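PDB 4JM1: BDI-0842-like domain-containing protein from Parabacteroides distasonis, which is of unknown function but adopts an alpha/beta fold resembling that of the alpha-lytic protease prodomain. Local coordinates for residues D3-T8 against K49-S54; Q43-A48 against S54-V59. One frame throughout, in Å; residues are numbered along the deposited sequence. Where two conformers were deposited one is given.

How the interactions relate
From the N terminus, helix 3-9 comes first, strands 16-19 and 24-29 follow, and helix 38-50 then leads through a short loop into strand 58-63. Interaction 1 closes the long excursion between residues 8 and 49, bringing the first helix against the C-terminal end of the second. Interaction 2 closes only the short turn between residues 48 and 54 and lays helix 38-50 on strand 58-63. The segments alternate along the chain, so the two contacts cross rather than nest, and they share Ser54. Their centres lie about 9 Å apart, joined where Tyr5 OH meets Glu47 OE1 at 2.6 Å, a probable hydrogen bond.

Interaction 1 (D3-T8 against K49-S54); sequences DKYIDT and KKEGVS. With EDO (1,2-ethanediol), chain B.
Tyr5 and Glu51 mark the closest backbone approach, their CA atoms 7.1 Å apart, where helix 3-9 passes the turn that ends helix 38-50. That turn is a Schellman motif: Gly52, at positive phi, is its C-prime residue, Gly52 N bonds to Lys49 O at 2.9 Å, and Val53 N reaches back to Ala48 O. The chain turns off the helix here, and Glu51 and Val53 both direct their CB atoms at the first helix. Tyr5 carries its side of the contact. Having CG anti to the backbone N (chi1 180°) carries the ring outward from its helix, beside Glu51 and Val53, whose side chains it crosses at about a right angle. Val53 CG2 packs at the root of the tyrosine, 3.6 Å from Tyr5 CB, whereas farther out along the ring Glu51 CG lies 3.9 Å from Tyr5 CD1. Both approach the ring obliquely, and these carbon-to-carbon approaches make the contact apolar. The glutamate chain bends at chi2 (-68°), and its carboxylate plane stands 42° from the ring; Glu51 OE2 accepts a 2.6 Å bond from O1 of an ethanediol, probably from the crystallisation liquor. The same diol touches Tyr5 CE1 and Thr8 CG2 through its C2. The phenol hydroxyl finds its partner in Glu47 of helix 38-50. Phe44 and Ala48 of that helix also touch Tyr5, while Leu25 of strand 24-29 meets both Tyr5 and Ile6, setting the N-terminal helix against helix and sheet together.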
ATOM      1  N   ASP A   3       3.316  -5.967 -10.097  1.00 14.94           N
ATOM      2  CA  ASP A   3       3.968  -7.133  -9.463  0.80 15.50           C
ATOM      3  C   ASP A   3       5.459  -6.939  -9.213  1.00 14.64           C
ATOM      4  O   ASP A   3       5.956  -7.325  -8.173  1.00 14.56           O
ATOM      5  CB  ASP A   3       3.786  -8.424 -10.277  0.80 18.42           C
ATOM      6  CG  ASP A   3       2.359  -8.988 -10.234  0.80 25.69           C
ATOM      7  OD1 ASP A   3       1.490  -8.491  -9.483  0.80 28.69           O
ATOM      8  OD2 ASP A   3       2.115  -9.976 -10.961  0.80 31.99           O
ATOM      9  N   LYS A   4       6.181  -6.370 -10.169  1.00 14.97           N
ATOM     10  CA  LYS A   4       7.619  -6.212  -9.981  1.00 13.84           C
ATOM     11  C   LYS A   4       7.931  -5.230  -8.860  1.00 12.81           C
ATOM     12  O   LYS A   4       8.825  -5.479  -8.031  1.00 13.88           O
ATOM     13  CB  LYS A   4       8.317  -5.829 -11.283  1.00 16.15           C
ATOM     14  CG  LYS A   4       8.228  -7.050 -12.263  1.00 21.78           C
ATOM     15  CD  LYS A   4       8.932  -6.930 -13.569  1.00 30.17           C
ATOM     16  CE  LYS A   4       8.785  -8.285 -14.318  1.00 36.44           C
ATOM     17  NZ  LYS A   4       9.371  -8.253 -15.681  1.00 43.45           N
ATOM     18  N   TYR A   5       7.180  -4.137  -8.821  1.00 12.12           N
ATOM     19  CA  TYR A   5       7.343  -3.173  -7.728  1.00 10.86           C
ATOM     20  C   TYR A   5       7.004  -3.788  -6.368  1.00 10.90           C
ATOM     21  O   TYR A   5       7.788  -3.679  -5.426  1.00 11.24           O
ATOM     22  CB  TYR A   5       6.524  -1.898  -7.994  1.00 11.47           C
ATOM     23  CG  TYR A   5       6.649  -0.874  -6.890  1.00 12.13           C
ATOM     24  CD1 TYR A   5       7.842  -0.217  -6.647  1.00 11.77           C
ATOM     25  CD2 TYR A   5       5.581  -0.600  -6.037  1.00 11.38           C
ATOM     26  CE1 TYR A   5       7.969   0.691  -5.602  1.00 11.08           C
ATOM     27  CE2 TYR A   5       5.707   0.313  -5.011  1.00 12.19           C
ATOM     28  CZ  TYR A   5       6.896   0.929  -4.766  1.00 10.64           C
ATOM     29  OH  TYR A   5       7.021   1.830  -3.746  1.00 12.63           O
ATOM     30  N   ILE A   6       5.857  -4.462  -6.296  1.00 10.24           N
ATOM     31  CA  ILE A   6       5.450  -5.115  -5.052  1.00 10.27           C
ATOM     32  C   ILE A   6       6.543  -6.114  -4.598  1.00 10.57           C
ATOM     33  O   ILE A   6       6.899  -6.176  -3.413  1.00 10.71           O
ATOM     34  CB  ILE A   6       4.083  -5.822  -5.226  1.00 11.76           C
ATOM     35  CG1 ILE A   6       2.981  -4.753  -5.280  1.00 11.79           C
ATOM     36  CG2 ILE A   6       3.810  -6.817  -4.060  1.00 12.65           C
ATOM     37  CD1 ILE A   6       1.646  -5.288  -5.699  1.00 14.78           C
ATOM     38  N   ASP A   7       7.048  -6.898  -5.558  1.00 10.58           N
ATOM     39  CA  ASP A   7       8.079  -7.886  -5.210  1.00 12.62           C
ATOM     40  C   ASP A   7       9.411  -7.279  -4.781  1.00 11.86           C
ATOM     41  O   ASP A   7      10.242  -7.960  -4.173  1.00 12.30           O
ATOM     42  CB  ASP A   7       8.247  -8.937  -6.314  1.00 12.93           C
ATOM     43  CG  ASP A   7       7.011  -9.811  -6.515  1.00 16.26           C
ATOM     44  OD1 ASP A   7       6.108  -9.804  -5.637  1.00 18.59           O
ATOM     45  OD2 ASP A   7       6.956 -10.507  -7.570  1.00 19.50           O
ATOM     46  N   THR A   8       9.633  -6.007  -5.093  1.00 11.36           N
ATOM     47  CA  THR A   8      10.822  -5.289  -4.649  1.00 11.88           C
ATOM     48  C   THR A   8      10.652  -4.668  -3.263  1.00 11.40           C
ATOM     49  O   THR A   8      11.598  -4.638  -2.488  1.00 11.74           O
ATOM     50  CB  THR A   8      11.243  -4.267  -5.689  1.00 13.55           C
ATOM     51  OG1 THR A   8      11.557  -4.950  -6.907  1.00 17.00           O
ATOM     52  CG2 THR A   8      12.473  -3.461  -5.258  1.00 16.33           C
ATOM     53  N   LYS A  49       5.007   5.344  -8.802  0.50 11.37           N
ATOM     54  CA  LYS A  49       4.901   5.985 -10.097  0.50 12.98           C
ATOM     55  C   LYS A  49       6.288   6.176 -10.720  0.50 12.98           C
ATOM     56  O   LYS A  49       6.456   6.004 -11.946  0.50 14.15           O
ATOM     57  CB  LYS A  49       4.149   7.300  -9.982  0.50 12.90           C
ATOM     58  CG  LYS A  49       2.636   7.129  -9.819  0.50 17.06           C
ATOM     59  CD  LYS A  49       1.957   8.412  -9.329  0.50 19.32           C
ATOM     60  CE  LYS A  49       2.462   9.668 -10.048  0.50 26.54           C
ATOM     61  NZ  LYS A  49       2.142  10.919  -9.277  0.50 28.67           N
ATOM     62  N   LYS A  50       7.281   6.518  -9.887  1.00 12.29           N
ATOM     63  CA  LYS A  50       8.656   6.674 -10.391  0.50 13.13           C
ATOM     64  C   LYS A  50       9.189   5.354 -10.982  1.00 12.59           C
ATOM     65  O   LYS A  50       9.954   5.368 -11.945  1.00 13.36           O
ATOM     66  CB  LYS A  50       9.574   7.208  -9.291  0.50 13.02           C
ATOM     67  CG  LYS A  50      11.005   7.552  -9.741  0.50 14.32           C
ATOM     68  CD  LYS A  50      11.947   7.784  -8.559  0.50 14.97           C
ATOM     69  CE  LYS A  50      13.427   7.759  -8.993  0.50 15.90           C
ATOM     70  NZ  LYS A  50      13.862   6.431  -9.513  0.50 19.16           N
ATOM     71  N   GLU A  51       8.769   4.232 -10.413  1.00 12.02           N
ATOM     72  CA  GLU A  51       9.162   2.911 -10.885  1.00 12.40           C
ATOM     73  C   GLU A  51       8.230   2.389 -11.974  1.00 13.24           C
ATOM     74  O   GLU A  51       8.335   1.225 -12.378  1.00 14.57           O
ATOM     75  CB  GLU A  51       9.223   1.932  -9.697  1.00 12.64           C
ATOM     76  CG  GLU A  51      10.175   2.312  -8.529  1.00 12.47           C
ATOM     77  CD  GLU A  51      11.661   2.280  -8.852  1.00 13.59           C
ATOM     78  OE1 GLU A  51      12.049   2.320 -10.033  1.00 16.97           O
ATOM     79  OE2 GLU A  51      12.457   2.310  -7.877  1.00 20.98           O
ATOM     80  N   GLY A  52       7.349   3.259 -12.484  1.00 13.76           N
ATOM     81  CA  GLY A  52       6.544   2.968 -13.641  1.00 14.94           C
ATOM     82  C   GLY A  52       5.244   2.227 -13.411  1.00 14.24           C
ATOM     83  O   GLY A  52       4.641   1.736 -14.369  1.00 14.79           O
ATOM     84  N   VAL A  53       4.784   2.178 -12.169  1.00 12.21           N
ATOM     85  CA  VAL A  53       3.472   1.606 -11.901  1.00 12.42           C
ATOM     86  C   VAL A  53       2.421   2.618 -12.324  1.00 13.01           C
ATOM     87  O   VAL A  53       2.361   3.689 -11.763  1.00 18.49           O
ATOM     88  CB  VAL A  53       3.307   1.208 -10.410  1.00 11.74           C
ATOM     89  CG1 VAL A  53       1.961   0.530 -10.163  1.00 14.87           C
ATOM     90  CG2 VAL A  53       4.478   0.284  -9.950  1.00 15.05           C
ATOM     91  N   SER A  54       1.599   2.232 -13.281  1.00 16.02           N
ATOM     92  CA  SER A  54       0.574   3.110 -13.837  1.00 17.10           C
ATOM     93  C   SER A  54      -0.793   2.722 -13.310  1.00 18.66           C
ATOM     94  O   SER A  54      -1.002   1.616 -12.820  1.00 20.92           O
ATOM     95  CB  SER A  54       0.608   3.069 -15.385  1.00 19.96           C
ATOM     96  OG  SER A  54       0.320   1.794 -15.876  1.00 26.11           O
TER
HETATM   97  C1  EDO B 200      12.173   0.702  -5.368  1.00 34.00           C
HETATM   98  O1  EDO B 200      11.947   2.119  -5.320  1.00 31.31           O
HETATM   99  C2  EDO B 200      11.415   0.018  -4.256  1.00 30.33           C
HETATM  100  O2  EDO B 200      12.255  -0.194  -3.128  1.00 22.38           O

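Interaction 2 (Q43-A48 against S54-V59); sequences QFLEEA and SGLKGV. With EDO (1,2-ethanediol), chain C.
The Glu47 carboxylate uses its two oxygens separately: OE2 accepts a hydrogen bond, 3.0 Å long, from O2 of an ethanediol that probably came from the crystallisation liquor, while OE1 is hydrogen-bonded to Tyr5 OH of helix 3-9. The diol's carbons cover one face of the Phe44 ring, with C1 3.9 Å above the plane, over the ring centre. Glu47 itself does not touch 54-59; the contact with that segment is made by other residues of the helix and is wholly apolar. Leu45 and Val59 have the closest backbones, their CA atoms 5.6 Å apart, and their side chains slide past each other in opposite directions. Val59 CG2 presses on the helix backbone itself, 3.7 Å from Leu45 CA, and also meets Leu45 CB; its other methyl, CG1, lies 4.1 Å from Phe44 CB. One valine therefore straddles two successive helix residues. Leu45, with CG anti to the backbone N (chi1 -178°), brings CD1 to 4.1 Å from Gly58 CA, touching the strand backbone. Leu56 contributes a single methyl to both ends of the helical turn: its CD1 lies 3.9 Å from Ala48 CB and also touches Leu45 CD1. All six touching residues are buried. Beyond them, Leu25 of strand 24-29 packs on Leu56 and Val59, and Gly58 is joined to Leu25 through the backbone. Strands 24-29 and 58-63 are parallel neighbours linked through helix 38-50, so this packing forms the helix-to-second-strand half of a beta-alpha-beta crossover.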
ATOM      1  N   GLN A  43       4.662   9.103  -0.015  1.00 10.26           N
ATOM      2  CA  GLN A  43       6.000   8.697  -0.466  1.00 11.21           C
ATOM      3  C   GLN A  43       5.961   7.403  -1.283  1.00 10.34           C
ATOM      4  O   GLN A  43       6.636   7.298  -2.316  1.00 11.17           O
ATOM      5  CB  GLN A  43       6.958   8.564   0.722  1.00 11.71           C
ATOM      6  CG  GLN A  43       7.235   9.890   1.435  1.00 15.07           C
ATOM      7  CD  GLN A  43       8.148  10.770   0.636  1.00 24.60           C
ATOM      8  OE1 GLN A  43       7.732  11.733  -0.022  1.00 24.38           O
ATOM      9  NE2 GLN A  43       9.415  10.425   0.665  1.00 25.71           N
ATOM     10  N   PHE A  44       5.189   6.428  -0.822  1.00 10.28           N
ATOM     11  CA  PHE A  44       5.024   5.207  -1.569  1.00  9.75           C
ATOM     12  C   PHE A  44       4.354   5.458  -2.932  1.00  9.76           C
ATOM     13  O   PHE A  44       4.717   4.856  -3.945  1.00 10.86           O
ATOM     14  CB  PHE A  44       4.222   4.176  -0.786  1.00 10.56           C
ATOM     15  CG  PHE A  44       5.057   3.246   0.047  1.00 10.38           C
ATOM     16  CD1 PHE A  44       5.950   2.372  -0.560  1.00 12.45           C
ATOM     17  CD2 PHE A  44       4.889   3.181   1.421  1.00 11.42           C
ATOM     18  CE1 PHE A  44       6.711   1.488   0.188  1.00 12.58           C
ATOM     19  CE2 PHE A  44       5.638   2.287   2.191  1.00 13.29           C
ATOM     20  CZ  PHE A  44       6.555   1.446   1.577  1.00 13.69           C
ATOM     21  N   LEU A  45       3.340   6.326  -2.961  1.00  9.36           N
ATOM     22  CA  LEU A  45       2.668   6.604  -4.245  1.00 10.72           C
ATOM     23  C   LEU A  45       3.645   7.207  -5.241  1.00 11.61           C
ATOM     24  O   LEU A  45       3.708   6.803  -6.394  1.00 13.03           O
ATOM     25  CB  LEU A  45       1.458   7.512  -4.036  1.00 11.82           C
ATOM     26  CG  LEU A  45       0.612   7.875  -5.257  1.00 11.56           C
ATOM     27  CD1 LEU A  45       0.080   6.634  -5.987  1.00 14.86           C
ATOM     28  CD2 LEU A  45      -0.520   8.846  -4.848  1.00 14.10           C
ATOM     29  N   GLU A  46       4.436   8.168  -4.782  1.00 10.45           N
ATOM     30  CA  GLU A  46       5.438   8.779  -5.653  1.00 11.59           C
ATOM     31  C   GLU A  46       6.463   7.754  -6.146  1.00 11.27           C
ATOM     32  O   GLU A  46       6.862   7.757  -7.323  1.00 12.94           O
ATOM     33  CB  GLU A  46       6.143   9.942  -4.913  1.00 14.17           C
ATOM     34  CG  GLU A  46       7.220  10.688  -5.718  1.00 23.11           C
ATOM     35  CD  GLU A  46       7.880  11.846  -4.940  1.00 33.54           C
ATOM     36  OE1 GLU A  46       7.225  12.421  -4.033  1.00 37.47           O
ATOM     37  OE2 GLU A  46       9.056  12.178  -5.240  1.00 37.35           O
ATOM     38  N   GLU A  47       6.921   6.892  -5.253  1.00 11.15           N
ATOM     39  CA  GLU A  47       7.908   5.891  -5.628  1.00 11.92           C
ATOM     40  C   GLU A  47       7.350   4.882  -6.615  1.00 10.54           C
ATOM     41  O   GLU A  47       8.024   4.538  -7.574  1.00 10.95           O
ATOM     42  CB  GLU A  47       8.390   5.172  -4.396  1.00 11.40           C
ATOM     43  CG  GLU A  47       9.543   4.231  -4.646  1.00 11.83           C
ATOM     44  CD  GLU A  47      10.039   3.566  -3.357  1.00 12.49           C
ATOM     45  OE1 GLU A  47       9.427   2.549  -2.908  1.00 13.98           O
ATOM     46  OE2 GLU A  47      11.017   4.120  -2.776  1.00 18.92           O
ATOM     47  N   ALA A  48       6.126   4.400  -6.382  1.00 10.55           N
ATOM     48  CA  ALA A  48       5.493   3.455  -7.289  1.00 10.14           C
ATOM     49  C   ALA A  48       5.439   4.087  -8.705  1.00 11.28           C
ATOM     50  O   ALA A  48       5.758   3.428  -9.672  1.00 11.75           O
ATOM     51  CB  ALA A  48       4.082   3.087  -6.796  1.00 11.86           C
ATOM     52  N   SER A  54       1.599   2.232 -13.281  1.00 16.02           N
ATOM     53  CA  SER A  54       0.574   3.110 -13.837  1.00 17.10           C
ATOM     54  C   SER A  54      -0.793   2.722 -13.310  1.00 18.66           C
ATOM     55  O   SER A  54      -1.002   1.616 -12.820  1.00 20.92           O
ATOM     56  CB  SER A  54       0.608   3.069 -15.385  1.00 19.96           C
ATOM     57  OG  SER A  54       0.320   1.794 -15.876  1.00 26.11           O
ATOM     58  N   GLY A  55      -1.704   3.678 -13.390  1.00 19.87           N
ATOM     59  CA  GLY A  55      -3.109   3.455 -13.140  1.00 20.72           C
ATOM     60  C   GLY A  55      -3.537   3.441 -11.689  1.00 18.76           C
ATOM     61  O   GLY A  55      -4.684   3.067 -11.403  1.00 21.54           O
ATOM     62  N   LEU A  56      -2.652   3.807 -10.766  1.00 15.20           N
ATOM     63  CA  LEU A  56      -3.025   3.742  -9.364  1.00 14.80           C
ATOM     64  C   LEU A  56      -3.917   4.925  -9.027  1.00 15.08           C
ATOM     65  O   LEU A  56      -3.610   6.055  -9.364  1.00 18.13           O
ATOM     66  CB  LEU A  56      -1.807   3.778  -8.462  1.00 14.06           C
ATOM     67  CG  LEU A  56      -0.861   2.598  -8.567  1.00 15.27           C
ATOM     68  CD1 LEU A  56       0.327   2.838  -7.619  1.00 15.33           C
ATOM     69  CD2 LEU A  56      -1.569   1.303  -8.252  1.00 17.24           C
ATOM     70  N   LYS A  57      -5.000   4.652  -8.320  1.00 14.14           N
ATOM     71  CA  LYS A  57      -5.827   5.715  -7.734  1.00 15.09           C
ATOM     72  C   LYS A  57      -5.206   6.311  -6.490  1.00 14.27           C
ATOM     73  O   LYS A  57      -5.512   7.437  -6.112  1.00 15.86           O
ATOM     74  CB  LYS A  57      -7.214   5.179  -7.405  1.00 16.79           C
ATOM     75  CG  LYS A  57      -8.000   4.886  -8.658  1.00 19.99           C
ATOM     76  CD  LYS A  57      -9.419   4.554  -8.337  1.00 21.97           C
ATOM     77  CE  LYS A  57     -10.170   4.249  -9.603  1.00 28.08           C
ATOM     78  NZ  LYS A  57     -11.432   3.542  -9.274  1.00 35.48           N
ATOM     79  N   GLY A  58      -4.329   5.543  -5.836  1.00 13.46           N
ATOM     80  CA  GLY A  58      -3.709   6.035  -4.635  1.00 11.87           C
ATOM     81  C   GLY A  58      -3.013   4.892  -3.926  1.00 11.56           C
ATOM     82  O   GLY A  58      -3.016   3.767  -4.419  1.00 12.47           O
ATOM     83  N   VAL A  59      -2.412   5.204  -2.780  1.00 11.28           N
ATOM     84  CA  VAL A  59      -1.844   4.234  -1.846  1.00 10.83           C
ATOM     85  C   VAL A  59      -2.612   4.311  -0.535  1.00 11.39           C
ATOM     86  O   VAL A  59      -2.938   5.420  -0.048  1.00 11.10           O
ATOM     87  CB  VAL A  59      -0.352   4.503  -1.607  1.00 10.52           C
ATOM     88  CG1 VAL A  59       0.179   3.810  -0.315  1.00 11.09           C
ATOM     89  CG2 VAL A  59       0.422   4.073  -2.857  1.00 10.60           C
TER
HETATM   90  C1  EDO C 201       8.684   4.873   1.734  1.00 31.67           C
HETATM   91  O1  EDO C 201       9.598   3.979   2.394  1.00 35.72           O
HETATM   92  C2  EDO C 201       8.869   4.855   0.232  1.00 32.85           C
HETATM   93  O2  EDO C 201      10.259   5.076  -0.078  1.00 38.65           O